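Local atomic coordinates of uncharacterized protein (Parabacteroides merdae, PDB entry 4MXN), a protein that has not been characterised, but is a putative family 28 glycosyl hydrolase that probably cleaves glycosidic bonds, perhaps in pectin-like polysaccharides. Residues 145-150 against 169-174; 100-105 against 117-122; 84-89 against 124-129; 189-194 against 213-218; 174-179 against 199-204. All coordinates share one frame; numbering follows the deposited sequence.

Interaction 1: 145-150 against 169-174; sequences DYAPAL and AANVAE
L150 packs on A169 at one end of this contact, and N171 reaches back to A147 at the other. The fork of the leucine does the touching: L150 CG sits 3.7 Å from A169 CB, while its branch CD1 comes within 4.2 Å of A173 CB. With CG anti to its own carbonyl carbon (chi1 -66°), the side chain is laid against the start of the loop 169-174. The backbone N-H of L150 is divided between two carbonyls, A173 O at 3.1 Å and V172 O at 3.4 Å, and both bonds are weak. N171 supplies the strong polar tie. Its ND2 gives a nearly straight bond of 2.8 Å to A147 O; that oxygen lies in the plane of the N171 amide, but ND2 approaches it from above the carbonyl plane, 36° out. ND2 also makes a weak bond to S144 O, consistent with a set rotation of the amide. Between these ends the methyls of A147 and A170 face each other, CB to CB 4.3 Å, and a water joins P148 O to A170 N, donating to the first and accepting from the second. V126 and R127 of helix 123-136 close over P148, A147 and A170, with R127 bonded to A170 O. R196 bonds A169 O and N171 O, and L150 also rests on L166 of strand 165-167, just before this loop turns into strand 174-177.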
# COMPACT_ATOMS: atom_id res chain seq x y z
N ASP A 145 -7.40 13.51 -5.60
CA ASP A 145 -6.71 14.22 -4.52
C ASP A 145 -6.89 13.52 -3.16
O ASP A 145 -6.04 13.67 -2.28
CB ASP A 145 -7.22 15.69 -4.43
CG ASP A 145 -7.05 16.53 -5.67
OD1 ASP A 145 -6.06 16.33 -6.39
OD2 ASP A 145 -7.91 17.41 -5.92
N TYR A 146 -7.99 12.76 -2.98
CA TYR A 146 -8.32 12.12 -1.70
C TYR A 146 -8.31 10.59 -1.72
O TYR A 146 -8.17 9.96 -0.66
CB TYR A 146 -9.71 12.61 -1.25
CG TYR A 146 -9.75 14.11 -1.05
CD1 TYR A 146 -9.40 14.68 0.16
CD2 TYR A 146 -10.11 14.96 -2.10
CE1 TYR A 146 -9.39 16.07 0.33
CE2 TYR A 146 -10.09 16.34 -1.95
CZ TYR A 146 -9.74 16.89 -0.73
OH TYR A 146 -9.76 18.25 -0.57
N ALA A 147 -8.55 9.98 -2.88
CA ALA A 147 -8.60 8.52 -2.98
C ALA A 147 -7.21 7.93 -2.66
O ALA A 147 -6.21 8.38 -3.22
CB ALA A 147 -9.08 8.11 -4.37
N PRO A 148 -7.13 6.99 -1.69
CA PRO A 148 -5.82 6.49 -1.30
C PRO A 148 -5.27 5.43 -2.23
O PRO A 148 -5.99 4.61 -2.81
CB PRO A 148 -6.08 5.87 0.08
CG PRO A 148 -7.49 5.41 0.04
CD PRO A 148 -8.20 6.41 -0.84
N ALA A 149 -3.94 5.40 -2.29
CA ALA A 149 -3.21 4.33 -2.94
C ALA A 149 -3.23 3.13 -1.98
O ALA A 149 -3.68 3.27 -0.83
CB ALA A 149 -1.77 4.79 -3.20
N LEU A 150 -2.78 1.96 -2.41
CA LEU A 150 -2.71 0.84 -1.46
C LEU A 150 -1.44 0.98 -0.63
O LEU A 150 -1.50 0.83 0.59
CB LEU A 150 -2.80 -0.52 -2.16
CG LEU A 150 -4.12 -0.81 -2.84
CD1 LEU A 150 -4.03 -2.04 -3.70
CD2 LEU A 150 -5.24 -1.00 -1.86
N ALA A 169 -7.26 -1.08 -5.96
CA ALA A 169 -6.78 0.18 -5.44
C ALA A 169 -7.77 1.31 -5.75
O ALA A 169 -8.27 1.38 -6.87
CB ALA A 169 -5.42 0.49 -6.06
N ALA A 170 -8.04 2.19 -4.74
CA ALA A 170 -8.93 3.34 -4.90
C ALA A 170 -8.28 4.41 -5.77
O ALA A 170 -8.96 5.29 -6.28
CB ALA A 170 -9.28 3.92 -3.54
N ASN A 171 -6.95 4.34 -5.92
CA ASN A 171 -6.20 5.27 -6.75
C ASN A 171 -5.14 4.43 -7.50
O ASN A 171 -5.53 3.52 -8.22
CB ASN A 171 -5.62 6.39 -5.89
CG ASN A 171 -5.43 7.70 -6.64
OD1 ASN A 171 -5.10 7.71 -7.82
ND2 ASN A 171 -5.60 8.82 -5.96
N VAL A 172 -3.85 4.68 -7.29
CA VAL A 172 -2.75 3.90 -7.87
C VAL A 172 -2.46 2.81 -6.84
O VAL A 172 -2.72 3.03 -5.66
CB VAL A 172 -1.54 4.84 -8.21
CG1 VAL A 172 -0.26 4.06 -8.53
CG2 VAL A 172 -1.88 5.77 -9.37
N ALA A 173 -2.01 1.62 -7.24
CA ALA A 173 -1.74 0.58 -6.23
C ALA A 173 -0.48 0.92 -5.40
O ALA A 173 -0.52 0.80 -4.17
CB ALA A 173 -1.57 -0.77 -6.88
N GLU A 174 0.62 1.32 -6.06
CA GLU A 174 1.90 1.58 -5.40
C GLU A 174 2.48 2.89 -5.83
O GLU A 174 2.57 3.15 -7.02
CB GLU A 174 2.93 0.49 -5.77
CG GLU A 174 2.63 -0.95 -5.42
CD GLU A 174 3.51 -1.94 -6.19
OE1 GLU A 174 4.73 -1.99 -5.91
OE2 GLU A 174 2.98 -2.63 -7.09
O HOH W 1 -6.70 2.00 -2.21

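Interaction 2: 100-105 against 117-122; sequences NAIIYA and GIIDGR
D120 meets I102 through its backbone oxygen, with I102 CD1 3.9 Å from D120 O, while its carboxylate, the flat group nearest the contact, is carried away from the isoleucines. The N-H of R122 reaches D120 OD1 at 3.1 Å from above the carboxylate plane, 36° out of it, which makes an Asx turn just ahead of helix 123-136. The side chains that meet across the contact are all aliphatic. I102 and I119 slide past each other in opposite directions: I102 CD1 lies 3.8 Å from I119 CG2, and the two CG2 methyls are 4.1 Å apart. I102 is extended to its tip (chi2 180°), and this carries CD1 on as far as G121 CA, 4.1 Å away. I119 uses its other branch for the neighbouring residue. Its CD1 meets I103 CD1 at 3.8 Å, with the two side chains crossing at about a right angle; one isoleucine thus touches two consecutive residues, CG2 on I102 and CD1 on I103. These two, I102 and I103, stand at a corner of the chain just before strand 104-106, and I119 belongs to strand 118-120 on another face of the solenoid. A86, L84, L150 and L166 close in on the same cluster from the turns of chain around it. The chemistry is that of a hydrophobic interior: methyl groups meeting at van der Waals distance, holding two faces of the coil together by shape and the exclusion of water.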
# COMPACT_ATOMS: atom_id res chain seq x y z
N ASN A 100 -0.78 9.35 0.67
CA ASN A 100 -2.13 8.98 1.08
C ASN A 100 -2.41 7.56 0.62
O ASN A 100 -2.68 7.34 -0.57
CB ASN A 100 -3.18 9.93 0.53
CG ASN A 100 -4.59 9.56 0.97
OD1 ASN A 100 -4.81 8.89 1.99
ND2 ASN A 100 -5.57 9.96 0.22
N ALA A 101 -2.31 6.60 1.54
CA ALA A 101 -2.48 5.19 1.21
C ALA A 101 -2.98 4.37 2.38
O ALA A 101 -3.07 4.89 3.48
CB ALA A 101 -1.15 4.62 0.72
N ILE A 102 -3.28 3.07 2.16
CA ILE A 102 -3.69 2.16 3.25
C ILE A 102 -2.47 1.94 4.16
O ILE A 102 -2.59 1.93 5.38
CB ILE A 102 -4.30 0.84 2.73
CG1 ILE A 102 -5.56 1.14 1.85
CG2 ILE A 102 -4.62 -0.13 3.90
CD1 ILE A 102 -6.26 -0.11 1.27
N ILE A 103 -1.29 1.79 3.53
CA ILE A 103 -0.01 1.71 4.22
C ILE A 103 0.90 2.74 3.58
O ILE A 103 1.18 2.65 2.38
CB ILE A 103 0.67 0.30 4.25
CG1 ILE A 103 -0.28 -0.78 4.79
CG2 ILE A 103 1.98 0.37 5.09
CD1 ILE A 103 0.22 -2.28 4.59
N TYR A 104 1.34 3.72 4.37
CA TYR A 104 2.25 4.73 3.86
C TYR A 104 3.43 4.88 4.79
O TYR A 104 3.37 4.49 5.96
CB TYR A 104 1.55 6.10 3.61
CG TYR A 104 1.16 6.85 4.87
CD1 TYR A 104 -0.01 6.56 5.54
CD2 TYR A 104 1.97 7.86 5.38
CE1 TYR A 104 -0.38 7.25 6.69
CE2 TYR A 104 1.61 8.56 6.53
CZ TYR A 104 0.44 8.25 7.19
OH TYR A 104 0.07 8.92 8.33
N ALA A 105 4.50 5.48 4.28
CA ALA A 105 5.66 5.78 5.11
C ALA A 105 6.29 7.05 4.60
O ALA A 105 6.40 7.25 3.40
CB ALA A 105 6.65 4.62 5.10
N GLY A 117 -0.93 -12.64 1.70
CA GLY A 117 -2.26 -12.09 1.88
C GLY A 117 -2.59 -11.00 0.88
O GLY A 117 -1.82 -10.75 -0.05
N ILE A 118 -3.72 -10.31 1.11
CA ILE A 118 -4.26 -9.30 0.21
C ILE A 118 -4.46 -7.96 0.93
O ILE A 118 -4.81 -7.94 2.11
CB ILE A 118 -5.65 -9.81 -0.37
CG1 ILE A 118 -5.50 -11.11 -1.20
CG2 ILE A 118 -6.44 -8.73 -1.16
CD1 ILE A 118 -6.84 -11.95 -1.40
N ILE A 119 -4.21 -6.87 0.20
CA ILE A 119 -4.56 -5.49 0.58
C ILE A 119 -5.67 -5.12 -0.41
O ILE A 119 -5.42 -5.08 -1.62
CB ILE A 119 -3.40 -4.48 0.61
CG1 ILE A 119 -2.20 -5.02 1.40
CG2 ILE A 119 -3.90 -3.14 1.19
CD1 ILE A 119 -0.89 -4.07 1.42
N ASP A 120 -6.91 -4.94 0.10
CA ASP A 120 -8.12 -4.69 -0.69
C ASP A 120 -8.56 -3.23 -0.57
O ASP A 120 -8.99 -2.80 0.51
CB ASP A 120 -9.25 -5.65 -0.26
CG ASP A 120 -10.55 -5.59 -1.08
OD1 ASP A 120 -10.70 -4.66 -1.91
OD2 ASP A 120 -11.43 -6.44 -0.85
N GLY A 121 -8.48 -2.52 -1.69
CA GLY A 121 -8.78 -1.09 -1.75
C GLY A 121 -10.23 -0.68 -1.76
O GLY A 121 -10.52 0.50 -1.53
N ARG A 122 -11.16 -1.63 -2.07
CA ARG A 122 -12.62 -1.35 -2.15
C ARG A 122 -12.88 -0.05 -2.91
O ARG A 122 -13.62 0.82 -2.44
CB ARG A 122 -13.23 -1.30 -0.73
CG ARG A 122 -13.14 -2.66 -0.01
CD ARG A 122 -14.33 -2.94 0.86
NE ARG A 122 -15.61 -2.97 0.14
CZ ARG A 122 -16.70 -2.32 0.54
NH1 ARG A 122 -16.67 -1.57 1.64
NH2 ARG A 122 -17.83 -2.40 -0.15

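Interaction 3: 84-89 against 124-129; sequences LVAVPS and IAVRAS
S129 leans on the bend at P88 and S89, and its side chain can be followed outward from the helix. Its CB rests against P88 O at 3.5 Å. Beyond it, OG is held anti to the backbone N (chi1 173°), which points it across the bend to S89 CA, 3.5 Å off, and lets it hydrogen-bond the backbone N of V90. The serine thus grips the loop at its tip as well as at its base. One helical turn back, the methyl of A125 meets the proline ring at CB: A125 CB and P88 CB are 3.6 Å apart. V126, the next residue, uses one branch here. V126 CG2 sits 3.6 Å from V87 O, 3.9 Å from P88 CA and 4.1 Å from A86 CB, nestling where the strand ends and the loop begins, while its CG1 turns to P148 and A170. P88 is the centre of an inverse gamma turn, closed by a weak bond of 2.9 Å from S89 N to V87 O. That tight bend redirects the chain after strand 82-86 and brings both the proline ring and its carbonyl up to the helix. S89 is itself tied by its OG to D92 OD2. What results is a helix lying against the loop that leaves a strand, its small residues A125 and S129 allowing close approach. Helix 123-136 is an excursion from a parallel beta-helix, the fold of family 28 glycosyl hydrolases, packed here against the turn of an adjoining coil.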
# COMPACT_ATOMS: atom_id res chain seq x y z
N LEU A 84 -6.24 -7.22 4.43
CA LEU A 84 -6.25 -5.86 5.01
C LEU A 84 -7.26 -5.08 4.13
O LEU A 84 -7.01 -4.92 2.93
CB LEU A 84 -4.83 -5.27 5.00
CG LEU A 84 -4.58 -4.07 5.91
CD1 LEU A 84 -4.85 -4.41 7.40
CD2 LEU A 84 -3.17 -3.55 5.73
N VAL A 85 -8.45 -4.76 4.66
CA VAL A 85 -9.48 -4.15 3.82
C VAL A 85 -9.72 -2.67 4.16
O VAL A 85 -9.83 -2.28 5.31
CB VAL A 85 -10.81 -4.99 3.83
CG1 VAL A 85 -11.30 -5.33 5.23
CG2 VAL A 85 -11.92 -4.32 3.01
N ALA A 86 -9.78 -1.85 3.14
CA ALA A 86 -10.06 -0.43 3.28
C ALA A 86 -11.49 -0.18 3.75
O ALA A 86 -12.45 -0.74 3.20
CB ALA A 86 -9.85 0.27 1.94
N VAL A 87 -11.64 0.69 4.76
CA VAL A 87 -12.94 1.16 5.23
C VAL A 87 -13.48 2.15 4.15
O VAL A 87 -12.67 2.93 3.65
CB VAL A 87 -12.83 1.80 6.64
CG1 VAL A 87 -11.91 3.02 6.65
CG2 VAL A 87 -14.20 2.13 7.22
N PRO A 88 -14.77 2.12 3.74
CA PRO A 88 -15.23 3.03 2.66
C PRO A 88 -15.55 4.41 3.21
O PRO A 88 -16.71 4.83 3.23
CB PRO A 88 -16.48 2.32 2.12
CG PRO A 88 -17.01 1.54 3.26
CD PRO A 88 -15.85 1.20 4.18
N SER A 89 -14.51 5.11 3.72
CA SER A 89 -14.66 6.36 4.42
C SER A 89 -13.48 7.28 4.12
O SER A 89 -12.35 7.03 4.60
CB SER A 89 -14.78 6.08 5.92
OG SER A 89 -14.86 7.25 6.71
N ILE A 124 -14.62 1.24 -5.52
CA ILE A 124 -15.92 1.86 -5.82
C ILE A 124 -16.51 2.50 -4.56
O ILE A 124 -16.86 3.68 -4.59
CB ILE A 124 -16.91 0.87 -6.52
CG1 ILE A 124 -16.34 0.47 -7.92
CG2 ILE A 124 -18.37 1.47 -6.59
CD1 ILE A 124 -17.20 -0.32 -8.83
N ALA A 125 -16.57 1.76 -3.46
CA ALA A 125 -17.13 2.28 -2.20
C ALA A 125 -16.29 3.41 -1.60
O ALA A 125 -16.86 4.38 -1.10
CB ALA A 125 -17.27 1.14 -1.20
N VAL A 126 -14.94 3.32 -1.67
CA VAL A 126 -14.03 4.35 -1.15
C VAL A 126 -14.17 5.64 -2.00
O VAL A 126 -14.31 6.74 -1.44
CB VAL A 126 -12.56 3.85 -1.06
CG1 VAL A 126 -11.59 5.01 -0.83
CG2 VAL A 126 -12.40 2.80 0.03
N ARG A 127 -14.14 5.51 -3.34
CA ARG A 127 -14.27 6.67 -4.24
C ARG A 127 -15.66 7.33 -4.13
O ARG A 127 -15.75 8.55 -4.24
CB ARG A 127 -13.98 6.30 -5.70
CG ARG A 127 -12.49 5.98 -5.92
CD ARG A 127 -12.18 5.52 -7.34
NE ARG A 127 -12.29 6.60 -8.30
CZ ARG A 127 -11.29 7.39 -8.66
NH1 ARG A 127 -10.09 7.25 -8.10
NH2 ARG A 127 -11.49 8.36 -9.54
N ALA A 128 -16.72 6.54 -3.87
CA ALA A 128 -18.09 7.09 -3.71
C ALA A 128 -18.17 7.95 -2.44
O ALA A 128 -18.87 8.96 -2.43
CB ALA A 128 -19.11 5.96 -3.65
N SER A 129 -17.42 7.55 -1.38
CA SER A 129 -17.34 8.31 -0.14
C SER A 129 -16.66 9.66 -0.42
O SER A 129 -17.17 10.71 0.00
CB SER A 129 -16.59 7.50 0.93
OG SER A 129 -16.35 8.28 2.08

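Interaction 4: 189-194 against 213-218; sequences VNAGAS and YFNMAG
Backbone bonds open the contact between V189 and Y213, F214 and N215, where strands 182-190 and 213-214 run parallel. V189 N gives a 2.8 Å bond to Y213 O, and N215 N returns one of 2.9 Å to V189 O; both are close to straight. The next rung is made by a side chain. N215 OD1 accepts from A191 N at 2.7 Å (174°), taking over where a backbone carbonyl would continue the ladder. The donor stands above the plane of the N215 carbonyl, 36° out of it. To get there N215 holds CG between its backbone N and carbonyl carbon (chi1 86°), which swings the amide across to the backbone of A191. Its ND2 passes N190 OD1 at 3.3 Å at an angle too poor for a bond, the two side chains crossing at about a right angle. A water settles the other end of the amide, accepting from both N215 ND2 and G192 N. Two apolar contacts join these: V189 CB lies 3.9 Å from F214 CD1, and A191 CB is 4.3 Å from CB of selenomethionine M216. Past the ladder, A191 to S194 form a type II' turn, with S194 N bonded to A191 O. At this end strand 182-190 is also bonded to strand 165-167, N190 pairing with L166 and with D168 just past it. V189 and F214 both pack on A198, and A193 at the turn touches I124 of helix 123-136.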
# COMPACT_ATOMS: atom_id res chain seq x y z
N VAL A 189 -0.62 -7.38 -8.71
CA VAL A 189 -1.55 -6.24 -8.70
C VAL A 189 -2.80 -6.67 -9.47
O VAL A 189 -2.70 -6.99 -10.66
CB VAL A 189 -0.96 -4.90 -9.22
CG1 VAL A 189 -2.02 -3.79 -9.18
CG2 VAL A 189 0.28 -4.47 -8.44
N ASN A 190 -3.95 -6.72 -8.77
CA ASN A 190 -5.25 -7.07 -9.36
C ASN A 190 -6.04 -5.78 -9.48
O ASN A 190 -6.28 -5.13 -8.48
CB ASN A 190 -6.00 -8.14 -8.56
CG ASN A 190 -5.39 -9.51 -8.66
OD1 ASN A 190 -4.86 -9.91 -9.70
ND2 ASN A 190 -5.53 -10.31 -7.62
N ALA A 191 -6.31 -5.36 -10.72
CA ALA A 191 -6.98 -4.08 -11.01
C ALA A 191 -8.29 -3.92 -10.25
O ALA A 191 -8.57 -2.82 -9.79
CB ALA A 191 -7.24 -3.94 -12.50
N GLY A 192 -9.07 -5.00 -10.13
CA GLY A 192 -10.40 -4.97 -9.53
C GLY A 192 -11.26 -4.11 -10.42
O GLY A 192 -11.34 -4.35 -11.62
N ALA A 193 -11.82 -3.02 -9.87
CA ALA A 193 -12.62 -2.08 -10.67
C ALA A 193 -11.77 -0.87 -11.15
O ALA A 193 -12.28 0.01 -11.83
CB ALA A 193 -13.81 -1.61 -9.86
N SER A 194 -10.49 -0.81 -10.78
CA SER A 194 -9.61 0.32 -11.14
C SER A 194 -9.14 0.29 -12.61
O SER A 194 -8.65 -0.74 -13.09
CB SER A 194 -8.38 0.34 -10.24
OG SER A 194 -7.47 1.35 -10.65
N TYR A 213 3.44 -9.40 -11.18
CA TYR A 213 2.36 -9.65 -12.13
C TYR A 213 1.33 -8.52 -12.05
O TYR A 213 0.93 -8.13 -10.95
CB TYR A 213 1.68 -11.02 -11.87
CG TYR A 213 0.65 -11.40 -12.91
CD1 TYR A 213 1.03 -11.86 -14.17
CD2 TYR A 213 -0.72 -11.31 -12.64
CE1 TYR A 213 0.09 -12.20 -15.13
CE2 TYR A 213 -1.67 -11.66 -13.59
CZ TYR A 213 -1.27 -12.09 -14.85
OH TYR A 213 -2.22 -12.42 -15.77
N PHE A 214 0.92 -7.99 -13.22
CA PHE A 214 -0.11 -6.94 -13.32
C PHE A 214 -1.27 -7.55 -14.11
O PHE A 214 -1.06 -7.92 -15.26
CB PHE A 214 0.47 -5.67 -13.98
CG PHE A 214 1.70 -5.17 -13.27
CD1 PHE A 214 1.60 -4.33 -12.16
CD2 PHE A 214 2.97 -5.58 -13.68
CE1 PHE A 214 2.74 -3.88 -11.50
CE2 PHE A 214 4.11 -5.12 -13.03
CZ PHE A 214 3.99 -4.28 -11.94
N ASN A 215 -2.44 -7.78 -13.48
CA ASN A 215 -3.53 -8.50 -14.15
C ASN A 215 -4.31 -7.65 -15.22
O ASN A 215 -5.24 -8.17 -15.86
CB ASN A 215 -4.50 -9.08 -13.11
CG ASN A 215 -5.58 -8.12 -12.68
OD1 ASN A 215 -5.43 -6.88 -12.77
ND2 ASN A 215 -6.69 -8.68 -12.20
N MSE A 216 -3.97 -6.35 -15.33
CA MSE A 216 -4.54 -5.32 -16.22
C MSE A 216 -3.93 -5.45 -17.64
O MSE A 216 -2.84 -5.98 -17.77
CB MSE A 216 -4.24 -3.91 -15.63
CG MSE A 216 -2.73 -3.59 -15.49
SE MSE A 216 -2.24 -1.98 -14.48
CE MSE A 216 -3.04 -0.59 -15.60
N ALA A 217 -4.58 -4.89 -18.66
CA ALA A 217 -4.05 -5.00 -20.03
C ALA A 217 -3.02 -3.91 -20.41
O ALA A 217 -1.98 -4.26 -20.95
CB ALA A 217 -5.19 -5.01 -21.03
N GLY A 218 -3.31 -2.63 -20.13
CA GLY A 218 -2.43 -1.51 -20.50
C GLY A 218 -1.09 -1.44 -19.81
O GLY A 218 -0.70 -2.40 -19.14
O HOH W 2 -9.06 -8.00 -10.49

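Interaction 5: 174-179 against 199-204; sequences EIYKDC and ISISGC
Y176 O is gripped from two directions, by S202 N at 3.1 Å and by a water at the same distance that also bonds the hydroxyls of S200 and S202. It belongs to a rung of a parallel beta-helix: strands 174-177 and 199-202 run side by side in exact register, their axes 4.7 Å apart and only 2° from parallel. S200 N to E174 O, Y176 N to S200 O and D178 N to S202 O complete the ladder, each bond 2.9 Å long. On the partly exposed face of I175, K177, S200 and S202, a second water links K177 NZ, D178 OD1 and S202 OG. The face of E174, Y176, I199 and I201 is buried. There E174 and I199 lie side by side pointing the same way, and the tyrosine ring turns its edge to I199 CG2 and I201 CG1. Past the strands C179 and C204 fall into line without a disulfide: C179 N gives a weak bond to C204 SG, 3.6 Å away. Inside, the buried carboxylate has a firm partner, for Y176 OH donates to E174 OE1 at 2.6 Å along the lone pair that points away from OE2.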
# COMPACT_ATOMS: atom_id res chain seq x y z
N GLU A 174 0.62 1.32 -6.06
CA GLU A 174 1.90 1.58 -5.40
C GLU A 174 2.48 2.89 -5.83
O GLU A 174 2.57 3.15 -7.02
CB GLU A 174 2.93 0.49 -5.77
CG GLU A 174 2.63 -0.95 -5.42
CD GLU A 174 3.51 -1.94 -6.19
OE1 GLU A 174 4.73 -1.99 -5.91
OE2 GLU A 174 2.98 -2.63 -7.09
N ILE A 175 2.98 3.67 -4.87
CA ILE A 175 3.63 4.96 -5.16
C ILE A 175 4.98 4.97 -4.47
O ILE A 175 5.05 4.73 -3.27
CB ILE A 175 2.78 6.19 -4.75
CG1 ILE A 175 1.42 6.24 -5.52
CG2 ILE A 175 3.58 7.51 -4.96
CD1 ILE A 175 0.47 7.27 -4.98
N TYR A 176 6.06 5.20 -5.25
CA TYR A 176 7.42 5.30 -4.72
C TYR A 176 7.95 6.65 -5.15
O TYR A 176 8.05 6.93 -6.36
CB TYR A 176 8.33 4.13 -5.19
CG TYR A 176 7.74 2.78 -4.84
CD1 TYR A 176 7.78 2.29 -3.53
CD2 TYR A 176 7.11 2.00 -5.81
CE1 TYR A 176 7.19 1.07 -3.20
CE2 TYR A 176 6.53 0.78 -5.49
CZ TYR A 176 6.58 0.31 -4.19
OH TYR A 176 5.99 -0.88 -3.86
N LYS A 177 8.18 7.52 -4.17
CA LYS A 177 8.64 8.88 -4.41
C LYS A 177 9.88 9.17 -3.58
O LYS A 177 9.83 9.04 -2.36
CB LYS A 177 7.51 9.88 -4.08
CG LYS A 177 7.89 11.33 -4.37
CD LYS A 177 6.73 12.29 -4.18
CE LYS A 177 7.17 13.74 -4.33
NZ LYS A 177 7.69 14.05 -5.69
N ASP A 178 10.99 9.58 -4.25
CA ASP A 178 12.27 9.98 -3.63
C ASP A 178 12.79 8.91 -2.65
O ASP A 178 13.30 9.25 -1.59
CB ASP A 178 12.14 11.34 -2.92
CG ASP A 178 11.59 12.47 -3.78
OD1 ASP A 178 11.89 12.48 -5.00
OD2 ASP A 178 10.89 13.35 -3.23
N CYS A 179 12.64 7.64 -3.02
CA CYS A 179 13.09 6.52 -2.19
C CYS A 179 14.44 6.00 -2.66
O CYS A 179 14.82 6.18 -3.83
CB CYS A 179 12.05 5.40 -2.18
SG CYS A 179 10.50 5.82 -1.35
N ILE A 199 1.56 1.40 -10.73
CA ILE A 199 2.76 1.92 -10.04
C ILE A 199 3.15 3.28 -10.56
O ILE A 199 3.28 3.47 -11.77
CB ILE A 199 3.96 0.93 -10.18
CG1 ILE A 199 3.65 -0.39 -9.46
CG2 ILE A 199 5.28 1.53 -9.60
CD1 ILE A 199 4.36 -1.42 -9.95
N SER A 200 3.42 4.21 -9.62
CA SER A 200 3.91 5.55 -9.86
C SER A 200 5.31 5.65 -9.23
O SER A 200 5.45 5.37 -8.03
CB SER A 200 2.95 6.59 -9.30
OG SER A 200 3.43 7.90 -9.54
N ILE A 201 6.34 5.99 -10.04
CA ILE A 201 7.73 6.11 -9.56
C ILE A 201 8.27 7.49 -9.98
O ILE A 201 8.14 7.89 -11.14
CB ILE A 201 8.66 4.94 -10.04
CG1 ILE A 201 8.14 3.55 -9.60
CG2 ILE A 201 10.11 5.13 -9.55
CD1 ILE A 201 8.85 2.31 -10.23
N SER A 202 8.89 8.19 -9.03
CA SER A 202 9.51 9.50 -9.27
C SER A 202 10.66 9.70 -8.30
O SER A 202 10.53 9.35 -7.12
CB SER A 202 8.50 10.64 -9.17
OG SER A 202 8.03 10.83 -7.85
N GLY A 203 11.76 10.27 -8.81
CA GLY A 203 12.97 10.61 -8.07
C GLY A 203 13.60 9.52 -7.22
O GLY A 203 14.28 9.84 -6.24
N CYS A 204 13.41 8.24 -7.58
CA CYS A 204 13.98 7.14 -6.80
C CYS A 204 15.41 6.83 -7.23
O CYS A 204 15.83 7.15 -8.35
CB CYS A 204 13.10 5.90 -6.89
SG CYS A 204 11.49 6.06 -6.08
O HOH W 3 5.75 8.63 -7.61
O HOH W 4 10.03 12.95 -6.94

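Overall arrangement
Four of the contacts lie within the coils of a parallel beta-helix, and interaction 3 packs an excursion helix against it. Interaction 2 is nested inside the loop closed by interaction 3; interaction 1 comes next along the chain, and interactions 4 and 5 cross, their segments alternating. Interactions 1 and 2 have centres about 8 Å apart and share backbone bonds between A149 and N100 and I102. Helix 123-136 ties interaction 3 to interaction 1 through R127 and V126. E174 belongs to both interactions 1 and 5, and F214 against I199 joins 4 to 5. Interactions 3 and 5, centres about 23 Å apart, lie on opposite sides of the chain's centre. Together they join strands, corners and loops of successive coils.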